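Local coordinates for Alr4995 protein (Nostoc sp., PDB 6LRF) that acts as a bifunctional arginine dihydrolase and ornithine cyclodeaminase, joining a GME-family region to a Rossmann-type region, at residues R6-P11 with L265-T270. Residues are numbered along the deposited sequence; the frame is centred on the assembly and turned at random.
Sequences RFLMCP and LTLRVT
The ring of F7 meets R268 obliquely: its CE1 comes to 3.7 Å from R268 CB, while CD1 leans over the backbone of R268 and approaches T266 CB. The ring and guanidinium planes stand 73° apart. With CG anti to the backbone N (chi1 174°) and the chain extended out to NE, R268 carries its guanidinium past the ring. There NE donates to T270 O, which lies almost in the guanidinium plane, at 2.9 Å in a nearly straight bond, which brings the carbonyl end of T270 to the guanidinium edge.

Behind these side chains two antiparallel strands pair. F7 and R268 form a non-hydrogen-bonded pair; L8 and L267 form the adjoining hydrogen-bonded pair, with L8 N to L267 O at 2.7 Å and L267 N to L8 O at 3.0 Å. V269 N then donates to R6 O, and beyond it the side chain of T270 takes over as acceptor: R6 N reaches T270 OG1 at 3.1 Å. At the opposite end, the CG of selenomethionine M9 lies 3.5 Å from L265 O, and a water accepts from C10 N.

The sheet has two differently packed faces. L8 and L267 share one, and V269, just past the strand, packs beside them, its CG1 4.1 Å from L8 CB; W100 and F101 of helix 93-103 cover this side. F7 and R268 lie on the other; F7 packs on L48 of helix 34-49, and M9 and L265 reach L44 of the same helix. Strand 6-9 is the middle of three, antiparallel to 267-268 and parallel to 53-56, whose D55 forms a salt bridge with R6: a small mixed sheet flanked by helices, consistent with the alpha/beta propeller of the GME family.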
# COMPACT_ATOMS: atom_id res chain seq x y z
N ARG B 6 18.50 49.80 -35.01
CA ARG B 6 17.11 49.80 -35.46
C ARG B 6 16.34 48.58 -34.96
O ARG B 6 16.84 47.46 -35.00
CB ARG B 6 17.04 49.83 -37.00
CG ARG B 6 17.93 50.87 -37.66
CD ARG B 6 17.79 50.82 -39.19
NE ARG B 6 16.50 51.34 -39.65
CZ ARG B 6 16.30 52.60 -40.03
NH1 ARG B 6 17.29 53.49 -39.97
NH2 ARG B 6 15.09 52.98 -40.45
N PHE B 7 15.11 48.80 -34.52
CA PHE B 7 14.17 47.74 -34.16
C PHE B 7 12.94 47.82 -35.04
O PHE B 7 12.50 48.91 -35.39
CB PHE B 7 13.74 47.82 -32.70
CG PHE B 7 14.83 47.51 -31.73
CD1 PHE B 7 14.99 46.21 -31.24
CD2 PHE B 7 15.70 48.50 -31.30
CE1 PHE B 7 16.01 45.90 -30.35
CE2 PHE B 7 16.72 48.21 -30.39
CZ PHE B 7 16.87 46.91 -29.91
N LEU B 8 12.39 46.66 -35.38
CA LEU B 8 11.14 46.60 -36.12
C LEU B 8 9.99 46.31 -35.17
O LEU B 8 10.09 45.38 -34.37
CB LEU B 8 11.22 45.51 -37.18
CG LEU B 8 9.97 45.29 -37.98
CD1 LEU B 8 9.69 46.54 -38.80
CD2 LEU B 8 10.19 44.09 -38.86
N MSE B 9 8.92 47.09 -35.26
CA MSE B 9 7.71 46.82 -34.47
C MSE B 9 6.47 46.87 -35.35
O MSE B 9 6.55 47.10 -36.55
CB MSE B 9 7.57 47.81 -33.32
CG MSE B 9 8.70 47.73 -32.32
SE MSE B 9 8.49 48.87 -30.73
CE MSE B 9 6.89 48.04 -29.94
N CYS B 10 5.32 46.64 -34.75
CA CYS B 10 4.08 46.70 -35.49
C CYS B 10 2.96 47.07 -34.53
O CYS B 10 2.71 46.36 -33.55
CB CYS B 10 3.78 45.37 -36.18
SG CYS B 10 2.26 45.35 -37.14
N PRO B 11 2.31 48.22 -34.80
CA PRO B 11 1.27 48.77 -33.92
C PRO B 11 0.05 47.84 -33.80
O PRO B 11 -0.27 47.11 -34.74
CB PRO B 11 0.92 50.10 -34.59
CG PRO B 11 1.30 49.92 -36.02
CD PRO B 11 2.53 49.06 -35.99
N LEU B 265 7.57 41.75 -29.05
CA LEU B 265 6.99 42.87 -29.79
C LEU B 265 8.03 43.62 -30.64
O LEU B 265 7.68 44.56 -31.37
CB LEU B 265 6.32 43.84 -28.80
CG LEU B 265 5.01 43.30 -28.21
CD1 LEU B 265 4.52 44.17 -27.04
CD2 LEU B 265 3.94 43.20 -29.30
N THR B 266 9.28 43.18 -30.57
CA THR B 266 10.40 43.84 -31.24
C THR B 266 11.26 42.86 -32.03
O THR B 266 11.36 41.68 -31.70
CB THR B 266 11.35 44.57 -30.23
OG1 THR B 266 12.11 43.60 -29.48
CG2 THR B 266 10.58 45.47 -29.26
N LEU B 267 11.91 43.36 -33.08
CA LEU B 267 12.93 42.61 -33.78
C LEU B 267 14.12 43.53 -34.05
O LEU B 267 13.96 44.58 -34.68
CB LEU B 267 12.37 42.03 -35.08
CG LEU B 267 13.34 41.27 -35.98
CD1 LEU B 267 13.88 40.02 -35.29
CD2 LEU B 267 12.66 40.91 -37.27
N ARG B 268 15.29 43.18 -33.54
CA ARG B 268 16.49 43.96 -33.83
C ARG B 268 16.97 43.68 -35.25
O ARG B 268 17.35 42.55 -35.58
CB ARG B 268 17.59 43.65 -32.81
CG ARG B 268 18.92 44.32 -33.11
CD ARG B 268 19.77 44.47 -31.85
NE ARG B 268 21.09 45.03 -32.16
CZ ARG B 268 21.87 45.63 -31.26
NH1 ARG B 268 21.46 45.73 -30.00
NH2 ARG B 268 23.05 46.12 -31.62
N VAL B 269 16.94 44.68 -36.12
CA VAL B 269 17.29 44.44 -37.52
C VAL B 269 18.71 44.93 -37.84
O VAL B 269 19.19 44.79 -38.97
CB VAL B 269 16.26 45.09 -38.45
CG1 VAL B 269 14.97 44.31 -38.41
CG2 VAL B 269 16.02 46.55 -38.03
N THR B 270 19.37 45.47 -36.81
CA THR B 270 20.78 45.88 -36.86
C THR B 270 21.65 44.90 -36.10
O THR B 270 21.91 45.09 -34.91
CB THR B 270 20.98 47.30 -36.27
OG1 THR B 270 20.29 48.25 -37.08
CG2 THR B 270 22.46 47.69 -36.24
O HOH W 1 5.46 45.30 -32.06